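Local coordinates for protein tubulin binding cofactor C (Leishmania major, PDB 5AJ8) that probably acts as a chaperone in the tubulin-folding pathway, this chain being the C-terminal domain of the cofactor, at residues Asn11-Thr17 / Val29-Ala35; Asp20-Ser26 / Ala38-Ile44; Phe49-Cys53 / Lys68-Leu73. The protein carries 1 engineered substitution. One frame throughout, in Å; residues are numbered along the deposited sequence. Where two conformers were deposited one is given.

Contact 1: Asn11-Thr17 / Val29-Ala35; sequences NVYGPST and VFINGCA
Phe30 bonds to two residues of the neighbouring strand: its N donates to Asn11 O at 2.8 Å, and its O takes the N-H of Tyr13. Asn11-Thr17 and Val29-Ala35 thus run parallel in matching register. One step on, Asn32 N donates to Tyr13 O with an N-H...O angle of 169°, a straight bond although the donor is tilted from the carbonyl plane. The regular pairing then breaks at Gly14-Pro15 and Gly33. Here Pro15, entered through a cis peptide bond, offers no N-H, and its CB rests 3.2 Å from Gly33 O. The bond from Ser16 N to Gly33 O is weak at 3.4 Å, but Ala35 N to Ser16 O restores the pairing at 3.0 Å.

On the inner face, Tyr13 crosses over toward Val29 and puts the edge of its ring, CE1, against Val29 CG1 at 4.0 Å; the ring is carried there with CG beside the backbone N (chi1 -63°). The strand pairing itself sets Tyr13 CB near Ile31 CG1. Further along this face, Cys34 turns SG to the bare CA of Gly14, 3.8 Å away. On the other face Val12 uses CG2 to touch Phe30 CB, while the Phe30 ring extends outward.

In the next shell, Ile23 of strand 21-23 packs against Tyr13, Val29 and Ile31, and Leu21 against Ser16. Strand 47-51 continues the parallel sheet beyond Val29-Ala35, whereas Asn11-Thr17 is its outermost strand in the chain, with Val12 and Gly14 bonded to Ser175 of the C-terminal tail. The chemistry implies that the first two turns of the beta-helix are joined here mainly by main-chain bonds, the apolar side facing inward and the break absorbed by glycines and a cis-proline.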
# COMPACT_ATOMS: atom_id res chain seq x y z
N ASN A 11 -11.38 -5.70 7.24
CA ASN A 11 -12.10 -4.47 6.90
C ASN A 11 -12.20 -4.25 5.40
O ASN A 11 -11.20 -4.36 4.69
CB ASN A 11 -11.42 -3.26 7.55
CG ASN A 11 -11.61 -3.22 9.05
OD1 ASN A 11 -12.69 -3.51 9.58
ND2 ASN A 11 -10.55 -2.83 9.75
N VAL A 12 -13.40 -3.95 4.92
CA VAL A 12 -13.65 -3.70 3.50
C VAL A 12 -13.87 -2.19 3.29
O VAL A 12 -14.63 -1.57 4.04
CB VAL A 12 -14.89 -4.45 3.01
CG1 VAL A 12 -15.16 -4.15 1.54
CG2 VAL A 12 -14.74 -5.95 3.23
N TYR A 13 -13.22 -1.63 2.28
CA TYR A 13 -13.31 -0.20 1.95
C TYR A 13 -13.65 -0.01 0.48
O TYR A 13 -13.44 -0.90 -0.33
CB TYR A 13 -12.00 0.52 2.20
CG TYR A 13 -11.55 0.50 3.65
CD1 TYR A 13 -10.81 -0.57 4.14
CD2 TYR A 13 -11.89 1.53 4.51
CE1 TYR A 13 -10.40 -0.61 5.45
CE2 TYR A 13 -11.48 1.50 5.84
CZ TYR A 13 -10.75 0.43 6.31
OH TYR A 13 -10.32 0.37 7.61
N GLY A 14 -14.14 1.18 0.17
CA GLY A 14 -14.64 1.52 -1.16
C GLY A 14 -15.98 0.86 -1.46
O GLY A 14 -16.55 0.15 -0.61
N PRO A 15 -16.51 1.08 -2.68
CA PRO A 15 -15.96 1.94 -3.72
C PRO A 15 -16.07 3.40 -3.37
O PRO A 15 -16.95 3.80 -2.62
CB PRO A 15 -16.81 1.60 -4.95
CG PRO A 15 -18.06 1.03 -4.41
CD PRO A 15 -17.63 0.28 -3.18
N SER A 16 -15.16 4.18 -3.93
CA SER A 16 -15.04 5.59 -3.66
C SER A 16 -14.21 6.24 -4.77
O SER A 16 -13.25 5.65 -5.24
CB SER A 16 -14.34 5.76 -2.31
OG SER A 16 -14.20 7.13 -1.99
N THR A 17 -14.59 7.45 -5.17
CA THR A 17 -13.91 8.17 -6.24
C THR A 17 -13.61 9.60 -5.82
O THR A 17 -14.48 10.29 -5.31
CB THR A 17 -14.78 8.19 -7.54
OG1 THR A 17 -14.89 6.86 -8.06
CG2 THR A 17 -14.16 9.08 -8.61
N VAL A 29 -7.19 -5.96 5.21
CA VAL A 29 -8.02 -5.04 4.47
C VAL A 29 -8.32 -5.52 3.04
O VAL A 29 -7.53 -6.25 2.40
CB VAL A 29 -7.47 -3.57 4.44
CG1 VAL A 29 -7.28 -3.05 5.85
CG2 VAL A 29 -6.17 -3.47 3.68
N PHE A 30 -9.49 -5.09 2.57
CA PHE A 30 -9.95 -5.30 1.21
C PHE A 30 -10.39 -3.94 0.71
O PHE A 30 -11.25 -3.32 1.33
CB PHE A 30 -11.19 -6.20 1.18
CG PHE A 30 -10.93 -7.61 1.62
CD1 PHE A 30 -11.05 -7.95 2.96
CD2 PHE A 30 -10.56 -8.59 0.69
CE1 PHE A 30 -10.82 -9.25 3.37
CE2 PHE A 30 -10.33 -9.89 1.11
CZ PHE A 30 -10.45 -10.22 2.45
N ILE A 31 -9.84 -3.50 -0.41
CA ILE A 31 -10.19 -2.22 -1.00
C ILE A 31 -10.69 -2.48 -2.43
O ILE A 31 -9.95 -3.02 -3.27
CB ILE A 31 -9.00 -1.27 -1.04
CG1 ILE A 31 -8.47 -1.00 0.36
CG2 ILE A 31 -9.40 0.06 -1.68
CD1 ILE A 31 -7.08 -0.43 0.39
N ASN A 32 -11.94 -2.12 -2.67
CA ASN A 32 -12.61 -2.44 -3.92
C ASN A 32 -13.14 -1.18 -4.58
O ASN A 32 -13.83 -0.39 -3.96
CB ASN A 32 -13.76 -3.40 -3.63
CG ASN A 32 -14.48 -3.85 -4.89
OD1 ASN A 32 -15.71 -3.92 -4.90
ND2 ASN A 32 -13.73 -4.13 -5.96
N GLY A 33 -12.80 -1.02 -5.85
CA GLY A 33 -13.45 -0.06 -6.72
C GLY A 33 -13.19 1.39 -6.39
O GLY A 33 -14.08 2.20 -6.50
N CYS A 34 -11.95 1.72 -6.01
CA CYS A 34 -11.59 3.12 -5.76
C CYS A 34 -10.87 3.72 -6.97
O CYS A 34 -10.13 3.02 -7.68
CB CYS A 34 -10.71 3.22 -4.51
SG CYS A 34 -11.54 2.65 -3.05
N ALA A 35 -11.08 5.01 -7.19
CA ALA A 35 -10.52 5.73 -8.34
C ALA A 35 -10.17 7.17 -8.02
O ALA A 35 -10.81 7.79 -7.18
CB ALA A 35 -11.49 5.67 -9.52

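Contact 2: Asp20-Ser26 / Ala38-Ile44; sequences DLFISHS and AIYCLPI
Phe22 and Tyr40 lie side by side and point the same way, their rings nearly parallel (14°) but slid so far apart that they barely overlap. Phe22 CE1 comes obliquely to Tyr40 CD2, 3.6 Å away. Both rings are set beside their own backbone N, which keeps them in step along the parallel strands. Tyr59 extends the row beyond Tyr40.

Asp20 crosses the end of the Tyr40 ring with its carboxylate turned 70° from the ring plane. Its OD1 is met from above the carboxylate plane by Ala38 N at 3.1 Å, while OD2 accepts from a water that also bonds to Tyr40 OH. That hydroxyl has further partners in Ser164 and Arg162.

Such parallel strands, one per turn of the chain, are the hallmark of the right-handed beta-helix of the TBCC family; here strand 21-23 is the outermost of its sheet in the chain. Four backbone bonds join the pair, among them Tyr40 N to Leu21 O, nearly straight with an N-H...O angle of 177°.

On the opposite face, Ile23 sets CD1 obliquely against Ile39 CG2 at 3.8 Å and its CB against Cys41 SG, pointing into the interior where Ile31 also packs. Past the strands, Leu42 CD1 approaches the His25 ring obliquely at CD2, 3.6 Å away, and Ile44 CD1 reaches Ser24 O at 3.5 Å.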
# COMPACT_ATOMS: atom_id res chain seq x y z
N ASP A 20 -9.53 11.34 -0.89
CA ASP A 20 -8.45 10.66 -0.21
C ASP A 20 -8.97 9.77 0.93
O ASP A 20 -9.86 10.17 1.66
CB ASP A 20 -7.40 11.66 0.25
CG ASP A 20 -6.63 12.29 -0.93
OD1 ASP A 20 -6.96 11.97 -2.12
OD2 ASP A 20 -5.70 13.09 -0.67
N LEU A 21 -8.45 8.55 1.02
CA LEU A 21 -8.90 7.57 2.04
C LEU A 21 -7.83 7.34 3.12
O LEU A 21 -6.63 7.33 2.82
CB LEU A 21 -9.25 6.23 1.40
CG LEU A 21 -10.30 6.26 0.29
CD1 LEU A 21 -10.55 4.83 -0.15
CD2 LEU A 21 -11.58 6.93 0.75
N PHE A 22 -8.28 7.16 4.36
CA PHE A 22 -7.40 6.95 5.50
C PHE A 22 -7.77 5.61 6.16
O PHE A 22 -8.80 5.49 6.80
CB PHE A 22 -7.49 8.12 6.47
CG PHE A 22 -7.07 9.43 5.85
CD1 PHE A 22 -5.74 9.69 5.59
CD2 PHE A 22 -8.00 10.39 5.50
CE1 PHE A 22 -5.33 10.87 5.01
CE2 PHE A 22 -7.60 11.60 4.89
CZ PHE A 22 -6.27 11.84 4.66
N ILE A 23 -6.95 4.60 5.93
CA ILE A 23 -7.23 3.22 6.35
C ILE A 23 -6.46 2.96 7.64
O ILE A 23 -5.23 2.97 7.63
CB ILE A 23 -6.85 2.24 5.23
CG1 ILE A 23 -7.76 2.61 4.02
CG2 ILE A 23 -6.96 0.78 5.68
CD1 ILE A 23 -7.82 1.60 2.89
N SER A 24 -7.16 2.76 8.74
CA SER A 24 -6.46 2.56 10.03
C SER A 24 -5.84 1.15 10.11
O SER A 24 -6.06 0.31 9.23
CB SER A 24 -7.37 2.86 11.23
OG SER A 24 -6.61 3.06 12.42
N HIS A 25 -5.02 0.94 11.13
CA HIS A 25 -4.35 -0.36 11.36
C HIS A 25 -5.38 -1.44 11.68
O HIS A 25 -6.37 -1.17 12.34
CB HIS A 25 -3.26 -0.29 12.44
CG HIS A 25 -3.63 0.51 13.65
ND1 HIS A 25 -4.41 0.01 14.68
CD2 HIS A 25 -3.36 1.80 13.98
CE1 HIS A 25 -4.58 0.95 15.60
NE2 HIS A 25 -3.96 2.05 15.19
N SER A 26 -5.14 -2.65 11.19
CA SER A 26 -6.02 -3.79 11.45
C SER A 26 -5.27 -5.04 11.04
O SER A 26 -4.12 -4.93 10.63
CB SER A 26 -7.32 -3.66 10.64
OG SER A 26 -7.11 -3.94 9.26
N ALA A 38 -5.84 9.36 -3.38
CA ALA A 38 -4.70 8.89 -2.64
C ALA A 38 -5.24 8.07 -1.49
O ALA A 38 -6.23 8.45 -0.84
CB ALA A 38 -3.88 10.06 -2.11
N ILE A 39 -4.59 6.94 -1.22
CA ILE A 39 -5.02 6.03 -0.17
C ILE A 39 -3.86 5.85 0.81
O ILE A 39 -2.83 5.34 0.45
CB ILE A 39 -5.46 4.68 -0.76
CG1 ILE A 39 -6.58 4.88 -1.78
CG2 ILE A 39 -5.91 3.72 0.33
CD1 ILE A 39 -7.00 3.59 -2.46
N TYR A 40 -4.05 6.30 2.05
CA TYR A 40 -3.02 6.26 3.08
C TYR A 40 -3.39 5.21 4.12
O TYR A 40 -4.38 5.39 4.83
CB TYR A 40 -2.93 7.63 3.73
CG TYR A 40 -2.51 8.71 2.78
CD1 TYR A 40 -1.18 8.84 2.41
CD2 TYR A 40 -3.43 9.61 2.26
CE1 TYR A 40 -0.79 9.83 1.54
CE2 TYR A 40 -3.04 10.61 1.40
CZ TYR A 40 -1.73 10.70 1.04
OH TYR A 40 -1.33 11.70 0.20
N CYS A 41 -2.62 4.12 4.18
CA CYS A 41 -2.84 3.05 5.15
C CYS A 41 -1.78 3.01 6.25
O CYS A 41 -0.57 2.92 5.99
CB CYS A 41 -2.87 1.67 4.49
SG CYS A 41 -3.86 1.54 2.97
N LEU A 42 -2.24 3.03 7.50
CA LEU A 42 -1.39 2.67 8.61
C LEU A 42 -1.02 1.17 8.42
O LEU A 42 -1.70 0.44 7.71
CB LEU A 42 -2.09 2.92 9.94
CG LEU A 42 -2.53 4.36 10.23
CD1 LEU A 42 -3.19 4.48 11.58
CD2 LEU A 42 -1.36 5.34 10.12
N PRO A 43 0.11 0.73 9.01
CA PRO A 43 0.53 -0.66 8.80
C PRO A 43 -0.56 -1.68 9.12
O PRO A 43 -1.18 -1.57 10.15
CB PRO A 43 1.76 -0.80 9.72
CG PRO A 43 2.30 0.60 9.82
CD PRO A 43 1.10 1.49 9.79
N ILE A 44 -0.77 -2.65 8.23
CA ILE A 44 -1.74 -3.73 8.41
C ILE A 44 -1.00 -5.00 8.79
O ILE A 44 -0.06 -5.40 8.11
CB ILE A 44 -2.49 -3.98 7.10
CG1 ILE A 44 -3.05 -2.67 6.52
CG2 ILE A 44 -3.57 -5.02 7.26
CD1 ILE A 44 -4.03 -1.99 7.45
O HOH W 1 -2.95 13.47 -0.78

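Contact 3: Phe49-Cys53 / Lys68-Leu73; sequences FLSNC and KGCTNL
Cys53 and Cys70 form the close-packed side of the contact, with Leu50 and Leu73 beside them. The Cys53 N-H points at the sulfur of Cys70, a hydrogen bond of 3.6 Å from N to SG, nearly straight at 160°. Cys70 SG sits beside its own backbone N (chi1 -62°), a rotation that swings it back toward the Leu50-Cys53 backbone, and Cys53 CB touches it at 3.9 Å. Leu73 spreads its two methyls over this group: CD1 meets Cys53 CB and, at 4.1 Å, the CD2 of a crossing Leu50, while CD2 lies against Cys53 O. That carbonyl also accepts Thr71 N in its own plane, at 3.1 Å.

The outer side is looser. Phe49 and Lys68 run alongside each other, and only the ring atom CZ nears Lys68 CB, at 4.0 Å; the extended lysine chain then leads away. Just past the strand ends, Asn52 ND2 and Gly69 O do not bond directly but share a water, which accepts from the amide at 2.8 Å and donates to the glycine carbonyl. Between the two sides, Lys68 N to Leu50 O and Asn52 N to Lys68 O continue the parallel pairing.

Asn52 and Gly69 are in register, both with positive phi, just after their strands end; the chain turns its corner at Asn72 before strand 73-79, as between the faces of a beta-helix.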
# COMPACT_ATOMS: atom_id res chain seq x y z
N PHE A 49 -5.69 -6.55 0.08
CA PHE A 49 -6.16 -6.94 -1.25
C PHE A 49 -6.86 -5.75 -1.90
O PHE A 49 -7.81 -5.23 -1.34
CB PHE A 49 -7.10 -8.12 -1.12
CG PHE A 49 -7.54 -8.70 -2.43
CD1 PHE A 49 -6.78 -9.66 -3.08
CD2 PHE A 49 -8.72 -8.30 -3.01
CE1 PHE A 49 -7.20 -10.20 -4.28
CE2 PHE A 49 -9.14 -8.84 -4.21
CZ PHE A 49 -8.38 -9.78 -4.86
N LEU A 50 -6.34 -5.29 -3.03
CA LEU A 50 -6.98 -4.24 -3.82
C LEU A 50 -7.55 -4.85 -5.12
O LEU A 50 -6.86 -5.62 -5.80
CB LEU A 50 -6.01 -3.12 -4.16
CG LEU A 50 -5.47 -2.26 -3.00
CD1 LEU A 50 -4.30 -2.94 -2.28
CD2 LEU A 50 -5.03 -0.91 -3.52
N SER A 51 -8.79 -4.49 -5.46
CA SER A 51 -9.38 -4.93 -6.70
C SER A 51 -10.13 -3.81 -7.42
O SER A 51 -10.77 -2.97 -6.81
CB SER A 51 -10.33 -6.11 -6.45
OG SER A 51 -11.29 -5.73 -5.48
N ASN A 52 -10.03 -3.82 -8.73
CA ASN A 52 -10.75 -2.88 -9.56
C ASN A 52 -10.51 -1.42 -9.17
O ASN A 52 -11.42 -0.62 -9.15
CB ASN A 52 -12.23 -3.21 -9.53
CG ASN A 52 -12.51 -4.65 -9.93
OD1 ASN A 52 -13.21 -5.38 -9.23
ND2 ASN A 52 -11.94 -5.07 -11.05
N CYS A 53 -9.26 -1.09 -8.85
CA CYS A 53 -8.89 0.28 -8.56
C CYS A 53 -8.15 0.84 -9.76
O CYS A 53 -7.38 0.13 -10.40
CB CYS A 53 -8.01 0.36 -7.32
SG CYS A 53 -8.85 -0.09 -5.79
N LYS A 68 -5.72 -7.07 -8.02
CA LYS A 68 -6.42 -7.72 -9.12
C LYS A 68 -7.24 -6.68 -9.89
O LYS A 68 -7.99 -5.93 -9.31
CB LYS A 68 -7.35 -8.82 -8.63
CG LYS A 68 -8.12 -9.49 -9.75
CD LYS A 68 -8.84 -10.75 -9.31
CE LYS A 68 -9.48 -11.43 -10.50
NZ LYS A 68 -10.30 -12.60 -10.07
N GLY A 69 -7.09 -6.68 -11.21
CA GLY A 69 -7.90 -5.82 -12.07
C GLY A 69 -7.65 -4.34 -11.86
O GLY A 69 -8.57 -3.55 -12.03
N CYS A 70 -6.42 -3.97 -11.52
CA CYS A 70 -6.07 -2.57 -11.28
C CYS A 70 -5.23 -1.96 -12.44
O CYS A 70 -4.45 -2.65 -13.05
CB CYS A 70 -5.29 -2.45 -9.96
SG CYS A 70 -6.21 -2.96 -8.47
N THR A 71 -5.41 -0.67 -12.70
CA THR A 71 -4.68 0.03 -13.75
C THR A 71 -4.20 1.39 -13.25
O THR A 71 -4.94 2.07 -12.53
CB THR A 71 -5.55 0.13 -15.01
OG1 THR A 71 -4.97 1.04 -15.96
CG2 THR A 71 -6.94 0.59 -14.66
N ASN A 72 -2.96 1.76 -13.57
CA ASN A 72 -2.40 3.09 -13.22
C ASN A 72 -2.44 3.37 -11.71
O ASN A 72 -2.95 4.40 -11.27
CB ASN A 72 -3.11 4.22 -13.99
CG ASN A 72 -2.80 4.19 -15.47
OD1 ASN A 72 -1.82 4.77 -15.94
ND2 ASN A 72 -3.64 3.56 -16.22
N LEU A 73 -1.93 2.43 -10.93
CA LEU A 73 -1.74 2.59 -9.48
C LEU A 73 -0.27 2.85 -9.21
O LEU A 73 0.59 2.15 -9.74
CB LEU A 73 -2.17 1.34 -8.72
CG LEU A 73 -3.64 0.90 -8.65
CD1 LEU A 73 -4.02 0.20 -7.37
CD2 LEU A 73 -4.59 2.05 -8.92
O HOH W 2 -11.41 -3.67 -13.43

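Contact 2 is the buried one, closest of the three to the centre of the chain, while contacts 1 and 3 are only partly buried. Contacts 1 and 3 belong to the same parallel sheet: strand 28-35 neighbours strand 47-51, with backbone bonds linking Ile31 to Phe49 and Ser51. Contact 2 lies in a second parallel sheet and faces contact 1 across the interior, where Ile23 CD1 comes within 3.3 Å of Ile31 CD1; it does not touch contact 3. Contacts 1 and 2 are both backbone-bonded edge pairs, but contact 2 adds an inward aliphatic and sulfur face and an aromatic face with a water-bridged carboxylate. Contact 3 relies on sulfur and leucine packing near a corner.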